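Local coordinates for uncharacterized hypothetical protein (Parabacteroides merdae, PDB 4EI0), which is of unknown function but belongs to the DUF4466 family and folds mainly into antiparallel beta sheets, at residues 29-34 against 242-247; 52-57 against 66-71; 166-171 against 291-296. One frame throughout, in Å; residues are numbered along the deposited sequence.

Contact 1 of 3, residues 29-34 against 242-247; sequences PNIVGN and DRQLSD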
ATOM      1  N   PRO B  29      -0.865   2.622  30.585  1.00 52.20           N
ATOM      2  CA  PRO B  29      -1.455   3.872  31.030  1.00 50.99           C
ATOM      3  C   PRO B  29      -1.009   5.063  30.165  1.00 40.20           C
ATOM      4  O   PRO B  29       0.121   5.100  29.680  1.00 43.83           O
ATOM      5  CB  PRO B  29      -0.949   4.040  32.458  1.00 50.16           C
ATOM      6  CG  PRO B  29      -0.389   2.729  32.847  1.00 58.35           C
ATOM      7  CD  PRO B  29       0.067   2.074  31.578  1.00 45.21           C
ATOM      8  N   ASN B  30      -1.908   6.036  30.051  1.00 43.62           N
ATOM      9  CA  ASN B  30      -1.729   7.235  29.260  1.00 37.73           C
ATOM     10  C   ASN B  30      -1.197   8.326  30.240  1.00 43.33           C
ATOM     11  O   ASN B  30      -1.961   8.854  31.051  1.00 40.48           O
ATOM     12  CB  ASN B  30      -3.082   7.656  28.681  1.00 39.67           C
ATOM     13  CG  ASN B  30      -3.654   6.650  27.714  1.00 48.28           C
ATOM     14  OD1 ASN B  30      -2.956   6.204  26.811  1.00 48.72           O
ATOM     15  ND2 ASN B  30      -4.936   6.328  27.867  1.00 39.68           N
ATOM     16  N   ILE B  31       0.107   8.589  30.158  1.00 41.14           N
ATOM     17  CA  ILE B  31       0.848   9.468  31.040  1.00 38.20           C
ATOM     18  C   ILE B  31       1.159  10.811  30.333  1.00 38.14           C
ATOM     19  O   ILE B  31       1.603  10.854  29.172  1.00 37.33           O
ATOM     20  CB  ILE B  31       2.167   8.782  31.498  1.00 37.23           C
ATOM     21  CG1 ILE B  31       1.839   7.512  32.297  1.00 43.74           C
ATOM     22  CG2 ILE B  31       2.986   9.712  32.441  1.00 42.10           C
ATOM     23  CD1 ILE B  31       3.031   6.580  32.459  1.00 43.54           C
ATOM     24  N   VAL B  32       0.954  11.898  31.049  1.00 41.51           N
ATOM     25  CA  VAL B  32       1.322  13.247  30.602  1.00 39.00           C
ATOM     26  C   VAL B  32       2.710  13.298  29.979  1.00 49.47           C
ATOM     27  O   VAL B  32       3.635  12.645  30.464  1.00 39.62           O
ATOM     28  CB  VAL B  32       1.172  14.291  31.742  1.00 47.74           C
ATOM     29  CG1 VAL B  32       1.704  15.649  31.300  1.00 40.49           C
ATOM     30  CG2 VAL B  32      -0.312  14.412  32.146  1.00 37.08           C
ATOM     31  N   GLY B  33       2.825  14.002  28.847  1.00 40.98           N
ATOM     32  CA  GLY B  33       4.094  14.070  28.137  1.00 40.11           C
ATOM     33  C   GLY B  33       4.253  12.958  27.119  1.00 44.28           C
ATOM     34  O   GLY B  33       5.067  13.075  26.257  1.00 41.39           O
ATOM     35  N   ASN B  34       3.488  11.880  27.208  1.00 40.39           N
ATOM     36  CA  ASN B  34       3.629  10.743  26.252  1.00 41.05           C
ATOM     37  C   ASN B  34       2.579  10.921  25.134  1.00 39.75           C
ATOM     38  O   ASN B  34       1.669  11.741  25.192  1.00 43.16           O
ATOM     39  CB  ASN B  34       3.312   9.374  26.932  1.00 44.74           C
ATOM     40  CG  ASN B  34       4.492   8.770  27.677  1.00 49.68           C
ATOM     41  OD1 ASN B  34       5.546   9.332  27.698  1.00 42.94           O
ATOM     42  ND2 ASN B  34       4.280   7.607  28.316  1.00 55.15           N
ATOM     43  N   ASP B 242       8.393  -2.828  34.675  1.00 52.15           N
ATOM     44  CA  ASP B 242       7.308  -2.080  34.166  1.00 53.56           C
ATOM     45  C   ASP B 242       7.729  -1.777  32.733  1.00 54.84           C
ATOM     46  O   ASP B 242       8.876  -1.381  32.477  1.00 47.48           O
ATOM     47  CB  ASP B 242       7.153  -0.842  35.040  1.00 57.47           C
ATOM     48  CG  ASP B 242       6.158   0.142  34.475  1.00 52.66           C
ATOM     49  OD1 ASP B 242       6.437   0.736  33.426  1.00 50.46           O
ATOM     50  OD2 ASP B 242       5.079   0.272  35.073  1.00 52.09           O
ATOM     51  N   ARG B 243       6.824  -1.984  31.804  1.00 52.79           N
ATOM     52  CA  ARG B 243       7.184  -1.879  30.376  1.00 55.78           C
ATOM     53  C   ARG B 243       7.578  -0.438  30.004  1.00 50.59           C
ATOM     54  O   ARG B 243       8.477  -0.220  29.187  1.00 60.98           O
ATOM     55  CB  ARG B 243       6.009  -2.351  29.495  1.00 59.13           C
ATOM     56  CG  ARG B 243       6.341  -3.160  28.240  1.00 73.15           C
ATOM     57  CD  ARG B 243       7.564  -2.652  27.486  1.00 90.04           C
ATOM     58  NE  ARG B 243       7.656  -3.211  26.133  1.00118.22           N
ATOM     59  CZ  ARG B 243       8.446  -2.736  25.166  1.00128.70           C
ATOM     60  NH1 ARG B 243       9.210  -1.660  25.356  1.00122.98           N
ATOM     61  NH2 ARG B 243       8.454  -3.337  23.983  1.00131.08           N
ATOM     62  N   GLN B 244       6.960   0.537  30.649  1.00 48.34           N
ATOM     63  CA  GLN B 244       7.288   1.942  30.380  1.00 45.63           C
ATOM     64  C   GLN B 244       8.593   2.325  31.011  1.00 48.89           C
ATOM     65  O   GLN B 244       9.339   3.110  30.471  1.00 47.70           O
ATOM     66  CB  GLN B 244       6.143   2.863  30.851  1.00 51.80           C
ATOM     67  CG  GLN B 244       4.905   2.639  30.041  1.00 52.60           C
ATOM     68  CD  GLN B 244       3.648   3.291  30.581  1.00 51.09           C
ATOM     69  OE1 GLN B 244       3.308   3.173  31.762  1.00 47.32           O
ATOM     70  NE2 GLN B 244       2.861   3.853  29.673  1.00 44.44           N
ATOM     71  N   LEU B 245       8.884   1.795  32.194  1.00 49.69           N
ATOM     72  CA  LEU B 245      10.124   2.181  32.859  1.00 47.86           C
ATOM     73  C   LEU B 245      11.370   1.438  32.361  1.00 51.99           C
ATOM     74  O   LEU B 245      12.475   1.954  32.498  1.00 45.76           O
ATOM     75  CB  LEU B 245       9.991   1.991  34.387  1.00 48.23           C
ATOM     76  CG  LEU B 245       8.983   2.878  35.129  1.00 43.30           C
ATOM     77  CD1 LEU B 245       8.888   2.362  36.540  1.00 47.95           C
ATOM     78  CD2 LEU B 245       9.410   4.316  35.108  1.00 37.90           C
ATOM     79  N   SER B 246      11.204   0.222  31.853  1.00 51.48           N
ATOM     80  CA  SER B 246      12.345  -0.649  31.544  1.00 63.25           C
ATOM     81  C   SER B 246      12.501  -0.987  30.068  1.00 71.39           C
ATOM     82  O   SER B 246      13.549  -1.498  29.656  1.00 86.69           O
ATOM     83  CB  SER B 246      12.207  -1.955  32.309  1.00 55.05           C
ATOM     84  OG  SER B 246      11.368  -2.804  31.571  1.00 73.67           O
ATOM     85  N   ASP B 247      11.473  -0.722  29.270  1.00 70.92           N
ATOM     86  CA  ASP B 247      11.536  -1.022  27.837  1.00102.97           C
ATOM     87  C   ASP B 247      11.980  -2.483  27.565  1.00 95.95           C
ATOM     88  O   ASP B 247      12.759  -2.736  26.661  1.00101.49           O
ATOM     89  CB  ASP B 247      12.468  -0.030  27.097  1.00 90.80           C
ATOM     90  CG  ASP B 247      11.916   1.379  27.041  1.00103.66           C
ATOM     91  OD1 ASP B 247      11.350   1.766  25.993  1.00115.74           O
ATOM     92  OD2 ASP B 247      12.064   2.110  28.037  1.00 86.41           O
TER
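Gln244 has CG anti to its own carbonyl carbon (chi1 -66°), and its chain is extended beyond CG (chi2 169°). This carries the amide off the short helix 243-246 to Pro29 and Ile31. NE2 donates to the backbone oxygen of Pro29, with Gln244 NE2 and Pro29 O 3.0 Å apart. The bond is fairly straight, at 157° at the hydrogen, and lies close to both the amide plane and the carbonyl plane. The other arm of the amide, OE1, sits against carbon: Pro29 CD is 3.4 Å from Gln244 OE1. Ile31 approaches from the opposite direction with its terminal CD1, which is 3.5 Å from Gln244 OE1. This oxygen is also held by Lys308 NZ, which should hold the amide in one flip state. Lys308 also forms a salt bridge with Asp242, the N-cap of the helix. Asp242 OD1 accepts from Leu245 N at 2.9 Å, and Met153 packs beside Ile31 and Gln244. A type II beta turn from Ile31 to Asn34 shapes the loop side. The contact joins the loop between strands 17-22 and 35-43 to an N-capped helical turn.

Contact 2 of 3, residues 52-57 against 66-71; sequences SSAQVV and TYFDPN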
ATOM      1  N   SER B  52      -9.120  14.355  -0.027  1.00 37.80           N
ATOM      2  CA  SER B  52      -8.700  15.781   0.023  1.00 43.39           C
ATOM      3  C   SER B  52      -8.005  16.228   1.303  1.00 49.74           C
ATOM      4  O   SER B  52      -6.975  16.939   1.256  1.00 45.14           O
ATOM      5  CB  SER B  52      -9.915  16.689  -0.212  1.00 45.94           C
ATOM      6  OG  SER B  52     -10.576  16.260  -1.416  1.00 52.19           O
ATOM      7  N   SER B  53      -8.568  15.839   2.441  1.00 49.12           N
ATOM      8  CA  SER B  53      -8.062  16.290   3.756  1.00 47.44           C
ATOM      9  C   SER B  53      -8.578  15.422   4.880  1.00 42.19           C
ATOM     10  O   SER B  53      -9.581  14.719   4.737  1.00 43.08           O
ATOM     11  CB  SER B  53      -8.397  17.761   4.023  1.00 51.62           C
ATOM     12  OG  SER B  53      -9.797  17.966   4.148  1.00 46.59           O
ATOM     13  N   ALA B  54      -7.876  15.491   6.010  1.00 43.90           N
ATOM     14  CA  ALA B  54      -8.243  14.745   7.226  1.00 45.45           C
ATOM     15  C   ALA B  54      -8.125  15.693   8.428  1.00 41.70           C
ATOM     16  O   ALA B  54      -7.330  16.613   8.410  1.00 43.45           O
ATOM     17  CB  ALA B  54      -7.335  13.548   7.383  1.00 34.97           C
ATOM     18  N   GLN B  55      -8.894  15.447   9.469  1.00 38.76           N
ATOM     19  CA  GLN B  55      -8.860  16.279  10.622  1.00 40.51           C
ATOM     20  C   GLN B  55      -9.135  15.486  11.888  1.00 47.13           C
ATOM     21  O   GLN B  55      -9.809  14.474  11.831  1.00 40.89           O
ATOM     22  CB  GLN B  55      -9.929  17.381  10.415  1.00 44.67           C
ATOM     23  CG  GLN B  55     -10.309  18.120  11.631  1.00 45.99           C
ATOM     24  CD  GLN B  55     -11.340  19.173  11.347  1.00 44.49           C
ATOM     25  OE1 GLN B  55     -11.085  20.154  10.668  1.00 55.38           O
ATOM     26  NE2 GLN B  55     -12.514  18.990  11.913  1.00 49.17           N
ATOM     27  N   VAL B  56      -8.561  15.901  13.017  1.00 40.00           N
ATOM     28  CA  VAL B  56      -8.950  15.336  14.321  1.00 38.78           C
ATOM     29  C   VAL B  56      -9.180  16.493  15.273  1.00 41.61           C
ATOM     30  O   VAL B  56      -8.381  17.464  15.297  1.00 42.36           O
ATOM     31  CB  VAL B  56      -7.905  14.496  14.999  1.00 44.85           C
ATOM     32  CG1 VAL B  56      -8.604  13.549  15.963  1.00 44.33           C
ATOM     33  CG2 VAL B  56      -7.064  13.795  14.019  1.00 49.57           C
ATOM     34  N   VAL B  57     -10.281  16.420  16.003  1.00 45.74           N
ATOM     35  CA  VAL B  57     -10.602  17.366  17.068  1.00 45.94           C
ATOM     36  C   VAL B  57     -10.492  16.561  18.361  1.00 44.00           C
ATOM     37  O   VAL B  57     -11.174  15.572  18.523  1.00 44.27           O
ATOM     38  CB  VAL B  57     -12.040  17.944  16.901  1.00 46.75           C
ATOM     39  CG1 VAL B  57     -12.407  18.820  18.101  1.00 48.55           C
ATOM     40  CG2 VAL B  57     -12.184  18.737  15.592  1.00 41.25           C
ATOM     41  N   THR B  66       1.729  17.473  18.862  1.00 34.34           N
ATOM     42  CA  THR B  66       0.529  16.759  18.382  1.00 37.99           C
ATOM     43  C   THR B  66       0.431  16.970  16.829  1.00 43.61           C
ATOM     44  O   THR B  66       0.531  18.096  16.340  1.00 39.56           O
ATOM     45  CB  THR B  66      -0.706  17.326  19.048  1.00 40.92           C
ATOM     46  OG1 THR B  66      -0.606  17.067  20.448  1.00 45.01           O
ATOM     47  CG2 THR B  66      -1.995  16.730  18.497  1.00 34.25           C
ATOM     48  N   TYR B  67       0.412  15.898  16.064  1.00 37.23           N
ATOM     49  CA  TYR B  67       0.421  16.009  14.619  1.00 43.92           C
ATOM     50  C   TYR B  67      -0.105  14.745  13.927  1.00 39.23           C
ATOM     51  O   TYR B  67      -0.244  13.704  14.556  1.00 35.07           O
ATOM     52  CB  TYR B  67       1.849  16.334  14.100  1.00 41.57           C
ATOM     53  CG  TYR B  67       2.790  15.193  14.082  1.00 41.54           C
ATOM     54  CD1 TYR B  67       3.113  14.541  15.223  1.00 48.85           C
ATOM     55  CD2 TYR B  67       3.387  14.759  12.896  1.00 48.12           C
ATOM     56  CE1 TYR B  67       3.965  13.478  15.225  1.00 53.96           C
ATOM     57  CE2 TYR B  67       4.260  13.695  12.886  1.00 45.13           C
ATOM     58  CZ  TYR B  67       4.538  13.061  14.058  1.00 52.47           C
ATOM     59  OH  TYR B  67       5.379  11.996  14.115  1.00 59.22           O
ATOM     60  N   PHE B  68      -0.398  14.883  12.625  1.00 40.95           N
ATOM     61  CA  PHE B  68      -0.546  13.764  11.708  1.00 38.25           C
ATOM     62  C   PHE B  68       0.769  13.625  10.988  1.00 36.13           C
ATOM     63  O   PHE B  68       1.265  14.575  10.429  1.00 37.98           O
ATOM     64  CB  PHE B  68      -1.572  14.089  10.633  1.00 45.89           C
ATOM     65  CG  PHE B  68      -2.968  13.672  10.929  1.00 40.23           C
ATOM     66  CD1 PHE B  68      -3.312  12.325  10.987  1.00 40.75           C
ATOM     67  CD2 PHE B  68      -3.975  14.611  10.988  1.00 43.30           C
ATOM     68  CE1 PHE B  68      -4.630  11.925  11.178  1.00 53.10           C
ATOM     69  CE2 PHE B  68      -5.272  14.212  11.198  1.00 42.86           C
ATOM     70  CZ  PHE B  68      -5.602  12.870  11.273  1.00 47.84           C
ATOM     71  N   ASP B  69       1.329  12.432  10.961  1.00 39.33           N
ATOM     72  CA  ASP B  69       2.481  12.156  10.132  1.00 41.08           C
ATOM     73  C   ASP B  69       1.923  12.230   8.688  1.00 41.45           C
ATOM     74  O   ASP B  69       0.809  11.780   8.432  1.00 34.93           O
ATOM     75  CB  ASP B  69       3.025  10.778  10.598  1.00 38.15           C
ATOM     76  CG  ASP B  69       4.033  10.111   9.682  1.00 43.79           C
ATOM     77  OD1 ASP B  69       4.116  10.375   8.493  1.00 46.92           O
ATOM     78  OD2 ASP B  69       4.688   9.172  10.175  1.00 43.98           O
ATOM     79  N   PRO B  70       2.664  12.866   7.776  1.00 41.28           N
ATOM     80  CA  PRO B  70       2.148  13.099   6.442  1.00 40.30           C
ATOM     81  C   PRO B  70       2.235  11.869   5.522  1.00 43.10           C
ATOM     82  O   PRO B  70       1.887  11.984   4.323  1.00 38.88           O
ATOM     83  CB  PRO B  70       3.030  14.260   5.920  1.00 39.06           C
ATOM     84  CG  PRO B  70       4.349  14.054   6.626  1.00 38.47           C
ATOM     85  CD  PRO B  70       4.016  13.463   7.965  1.00 39.16           C
ATOM     86  N   ASN B  71       2.765  10.731   6.006  1.00 35.60           N
ATOM     87  CA  ASN B  71       2.868   9.555   5.161  1.00 40.79           C
ATOM     88  C   ASN B  71       1.680   8.655   5.336  1.00 43.25           C
ATOM     89  O   ASN B  71       1.252   8.442   6.431  1.00 39.91           O
ATOM     90  CB  ASN B  71       4.110   8.748   5.450  1.00 39.27           C
ATOM     91  CG  ASN B  71       5.362   9.528   5.167  1.00 42.75           C
ATOM     92  OD1 ASN B  71       5.817   9.632   4.034  1.00 42.68           O
ATOM     93  ND2 ASN B  71       5.944  10.050   6.205  1.00 42.95           N
TER
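Phe68 reaches across to Val56 and Ala54 in the interior of a beta sandwich. Strand 51-58 belongs to one antiparallel sheet and strand 67-75 to another, and the ring of Phe68 bridges them. No hydrogen bond links the two segments; the contact is apolar. The tight part is the outer end of the ring. Phe68 CZ comes to 3.2 Å from Val56 CG2, which is short for two carbons and may partly reflect model error. Phe68 CE2 lies 3.4 Å from the same methyl, Val56 CG2. The side chains meet at a slant. The first torsion of Phe68 places CG roughly anti to the carbonyl carbon but is well displaced from the usual staggered value (chi1 -92°). With this torsion the ring is directed at strand 51-58. Ala54 packs more loosely, with Ala54 CB 4.3 Å from Phe68 CZ. The backbone of Gln55 passes the ring edge near its plane, with Gln55 C 4.1 Å from Phe68 CE2. Leu110 and Tyr112 of strand 107-115 also touch Phe68, as does Thr97, so the ring sits among residues of both sheets.

The other side of strand 51-58 is more open. The CB of Gln55 points away from Phe68, and this residue is partly exposed and touches Thr96. At the far end of the second segment, Asp69 and Asn71 are also partly exposed and polar. Asp69 makes an Asx turn there. Its OD1 receives two N-H groups of one residue: Asn71 N is 2.9 Å from Asp69 OD1 on the anti side, tilted out of the carboxylate plane, and Asn71 ND2, also 2.9 Å from Asp69 OD1, meets the syn lone pair.

Contact 3 of 3, residues 166-171 against 291-296; sequences LSFLNE and AYVYIN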
ATOM      1  N   LEU B 166      17.949  12.080  45.984  1.00 43.85           N
ATOM      2  CA  LEU B 166      16.694  11.933  45.270  1.00 45.61           C
ATOM      3  C   LEU B 166      15.574  12.715  45.965  1.00 42.57           C
ATOM      4  O   LEU B 166      15.323  12.519  47.148  1.00 47.37           O
ATOM      5  CB  LEU B 166      16.286  10.441  45.148  1.00 45.91           C
ATOM      6  CG  LEU B 166      17.008   9.511  44.180  1.00 50.27           C
ATOM      7  CD1 LEU B 166      18.516   9.433  44.399  1.00 50.00           C
ATOM      8  CD2 LEU B 166      16.353   8.134  44.283  1.00 42.92           C
ATOM      9  N   SER B 167      14.895  13.586  45.221  1.00 49.43           N
ATOM     10  CA  SER B 167      13.684  14.283  45.690  1.00 43.42           C
ATOM     11  C   SER B 167      12.487  13.869  44.856  1.00 40.15           C
ATOM     12  O   SER B 167      12.489  13.977  43.620  1.00 43.65           O
ATOM     13  CB  SER B 167      13.833  15.795  45.588  1.00 45.58           C
ATOM     14  OG  SER B 167      12.662  16.448  46.072  1.00 48.58           O
ATOM     15  N   PHE B 168      11.427  13.452  45.536  1.00 45.61           N
ATOM     16  CA  PHE B 168      10.163  13.138  44.895  1.00 43.46           C
ATOM     17  C   PHE B 168       9.173  14.277  45.083  1.00 45.62           C
ATOM     18  O   PHE B 168       7.985  14.060  44.899  1.00 43.93           O
ATOM     19  CB  PHE B 168       9.557  11.832  45.503  1.00 49.15           C
ATOM     20  CG  PHE B 168      10.471  10.643  45.411  1.00 44.89           C
ATOM     21  CD1 PHE B 168      10.576   9.907  44.237  1.00 43.80           C
ATOM     22  CD2 PHE B 168      11.256  10.296  46.469  1.00 41.58           C
ATOM     23  CE1 PHE B 168      11.423   8.834  44.159  1.00 41.47           C
ATOM     24  CE2 PHE B 168      12.120   9.237  46.395  1.00 45.13           C
ATOM     25  CZ  PHE B 168      12.208   8.506  45.252  1.00 43.81           C
ATOM     26  N   LEU B 169       9.643  15.501  45.347  1.00 52.01           N
ATOM     27  CA  LEU B 169       8.723  16.612  45.710  1.00 44.26           C
ATOM     28  C   LEU B 169       8.538  17.700  44.691  1.00 55.08           C
ATOM     29  O   LEU B 169       7.733  18.583  44.904  1.00 46.27           O
ATOM     30  CB  LEU B 169       9.164  17.245  47.061  1.00 56.96           C
ATOM     31  CG  LEU B 169       9.321  16.221  48.234  1.00 60.04           C
ATOM     32  CD1 LEU B 169       9.771  16.774  49.593  1.00 61.08           C
ATOM     33  CD2 LEU B 169       7.988  15.477  48.395  1.00 54.09           C
ATOM     34  N   ASN B 170       9.249  17.663  43.572  1.00 45.16           N
ATOM     35  CA  ASN B 170       9.159  18.727  42.636  1.00 42.41           C
ATOM     36  C   ASN B 170       7.903  18.584  41.758  1.00 47.88           C
ATOM     37  O   ASN B 170       7.540  17.484  41.342  1.00 50.07           O
ATOM     38  CB  ASN B 170      10.414  18.773  41.751  1.00 46.29           C
ATOM     39  CG  ASN B 170      11.632  19.323  42.450  1.00 43.59           C
ATOM     40  OD1 ASN B 170      11.578  19.851  43.564  1.00 54.96           O
ATOM     41  ND2 ASN B 170      12.762  19.203  41.788  1.00 54.15           N
ATOM     42  N   GLU B 171       7.278  19.710  41.409  1.00 41.47           N
ATOM     43  CA  GLU B 171       6.115  19.737  40.508  1.00 49.92           C
ATOM     44  C   GLU B 171       6.459  19.107  39.160  1.00 44.27           C
ATOM     45  O   GLU B 171       7.477  19.439  38.531  1.00 51.11           O
ATOM     46  CB  GLU B 171       5.679  21.150  40.085  1.00 65.55           C
ATOM     47  CG  GLU B 171       5.307  22.285  40.977  1.00 86.92           C
ATOM     48  CD  GLU B 171       4.826  23.406  40.035  1.00 78.29           C
ATOM     49  OE1 GLU B 171       5.617  24.297  39.570  1.00 51.91           O
ATOM     50  OE2 GLU B 171       3.636  23.311  39.676  1.00 51.59           O
ATOM     51  N   ALA B 291       5.904   6.416  45.104  1.00 42.69           N
ATOM     52  CA  ALA B 291       6.677   6.300  43.857  1.00 39.57           C
ATOM     53  C   ALA B 291       7.205   4.881  43.760  1.00 43.57           C
ATOM     54  O   ALA B 291       7.256   4.146  44.766  1.00 40.93           O
ATOM     55  CB  ALA B 291       7.828   7.287  43.861  1.00 36.08           C
ATOM     56  N   TYR B 292       7.625   4.510  42.560  1.00 41.25           N
ATOM     57  CA  TYR B 292       8.337   3.266  42.339  1.00 37.26           C
ATOM     58  C   TYR B 292       9.606   3.653  41.614  1.00 34.89           C
ATOM     59  O   TYR B 292       9.553   4.259  40.513  1.00 38.65           O
ATOM     60  CB  TYR B 292       7.497   2.252  41.505  1.00 41.81           C
ATOM     61  CG  TYR B 292       8.243   0.971  41.205  1.00 43.84           C
ATOM     62  CD1 TYR B 292       8.605   0.113  42.236  1.00 44.45           C
ATOM     63  CD2 TYR B 292       8.628   0.637  39.926  1.00 41.31           C
ATOM     64  CE1 TYR B 292       9.320  -1.050  42.007  1.00 47.07           C
ATOM     65  CE2 TYR B 292       9.336  -0.555  39.681  1.00 45.13           C
ATOM     66  CZ  TYR B 292       9.720  -1.360  40.722  1.00 46.49           C
ATOM     67  OH  TYR B 292      10.394  -2.556  40.512  1.00 51.62           O
ATOM     68  N   VAL B 293      10.741   3.326  42.216  1.00 36.31           N
ATOM     69  CA  VAL B 293      12.067   3.579  41.661  1.00 40.31           C
ATOM     70  C   VAL B 293      12.623   2.256  41.096  1.00 48.42           C
ATOM     71  O   VAL B 293      12.681   1.256  41.800  1.00 45.77           O
ATOM     72  CB  VAL B 293      13.003   4.082  42.753  1.00 43.31           C
ATOM     73  CG1 VAL B 293      14.389   4.405  42.148  1.00 41.76           C
ATOM     74  CG2 VAL B 293      12.347   5.237  43.501  1.00 42.70           C
ATOM     75  N   TYR B 294      12.936   2.229  39.798  1.00 47.00           N
ATOM     76  CA  TYR B 294      13.393   1.001  39.127  1.00 41.09           C
ATOM     77  C   TYR B 294      14.841   1.195  38.775  1.00 46.29           C
ATOM     78  O   TYR B 294      15.197   2.232  38.251  1.00 49.75           O
ATOM     79  CB  TYR B 294      12.562   0.724  37.856  1.00 43.52           C
ATOM     80  CG  TYR B 294      13.076  -0.473  37.096  1.00 43.54           C
ATOM     81  CD1 TYR B 294      12.891  -1.736  37.604  1.00 47.34           C
ATOM     82  CD2 TYR B 294      13.763  -0.339  35.897  1.00 49.72           C
ATOM     83  CE1 TYR B 294      13.347  -2.867  36.940  1.00 45.62           C
ATOM     84  CE2 TYR B 294      14.249  -1.453  35.225  1.00 51.65           C
ATOM     85  CZ  TYR B 294      14.015  -2.720  35.736  1.00 47.85           C
ATOM     86  OH  TYR B 294      14.527  -3.849  35.160  1.00 52.97           O
ATOM     87  N   ILE B 295      15.676   0.218  39.077  1.00 44.67           N
ATOM     88  CA  ILE B 295      17.103   0.269  38.747  1.00 43.77           C
ATOM     89  C   ILE B 295      17.322  -0.342  37.371  1.00 44.81           C
ATOM     90  O   ILE B 295      17.330  -1.557  37.224  1.00 53.87           O
ATOM     91  CB  ILE B 295      17.973  -0.451  39.787  1.00 47.30           C
ATOM     92  CG1 ILE B 295      17.649   0.004  41.229  1.00 48.62           C
ATOM     93  CG2 ILE B 295      19.464  -0.291  39.481  1.00 44.47           C
ATOM     94  CD1 ILE B 295      17.721   1.471  41.536  1.00 46.00           C
ATOM     95  N   ASN B 296      17.469   0.488  36.344  1.00 40.41           N
ATOM     96  CA  ASN B 296      17.675   0.013  34.977  1.00 45.73           C
ATOM     97  C   ASN B 296      19.039  -0.673  34.805  1.00 51.18           C
ATOM     98  O   ASN B 296      19.139  -1.693  34.128  1.00 54.92           O
ATOM     99  CB  ASN B 296      17.593   1.174  33.953  1.00 48.48           C
ATOM    100  CG  ASN B 296      16.260   1.878  33.951  1.00 44.64           C
ATOM    101  OD1 ASN B 296      16.124   2.947  34.546  1.00 51.40           O
ATOM    102  ND2 ASN B 296      15.296   1.348  33.215  1.00 45.41           N
TER
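Ser167 OG is gripped by two backbone groups at the turn from which Phe168 reaches Ala291 and Val293. Leu169 N donates to Ser167 OG at 3.2 Å, which makes an ST turn, and Ser167 OG is also hydrogen-bonded to the carbonyl of Lys192. The turn closes strand 165-167 and bends the chain. Two further bonds steady the backbone of Phe168: its N meets Asp194 OD2, and its O meets Arg309 NH1.

With the backbone held this way, the side chain of Phe168 reaches strand 289-299. CG is anti to the carbonyl carbon (chi1 -57°), and CB points toward the strand. One side of the ring, from CD1 to CZ, does the touching. Phe168 CD1 lies 3.8 Å from Ala291 CB, which approaches obliquely. Phe168 CZ lies 3.7 Å from Val293 CG2, which sits at the ring edge near its plane. Phe168 CE1 falls between the two methyls, 3.9 Å from Ala291 CB and 3.8 Å from Val293 CG2. The side chains of Phe168 and Val293 cross at about a right angle.

Ala291 and Val293 alternate along the strand with Tyr292, whose CB points away. The neighbouring strand 302-311 adds Val307 to the surroundings of Phe168. The two segments belong to different antiparallel sheets, and no hydrogen bond joins them. The chemistry is therefore divided: polar bonds fix the turn that carries Phe168, while buried carbon contacts between ring and methyls join the two sheets.

Contacts 2 and 3 are buried and apolar. In each, a phenylalanine carries the contact between two antiparallel sheets, in contact 3 from the turn just after a strand. The sheets differ, and the contact centres lie 36 Å apart on opposite sides of the chain's centre. Contact 1 lies between them, near that centre. It is only partly buried and differs in chemistry, because a side-chain amide bonds a loop carbonyl. Contacts 1 and 3 share a border, where helix 243-246 lies on strand 289-299: Leu245 O is 3.0 Å from Asn296 ND2, probably a hydrogen bond, and Ser246 packs on Tyr294. Contact 2 does not touch contact 1; their nearest atoms are about 7 Å apart.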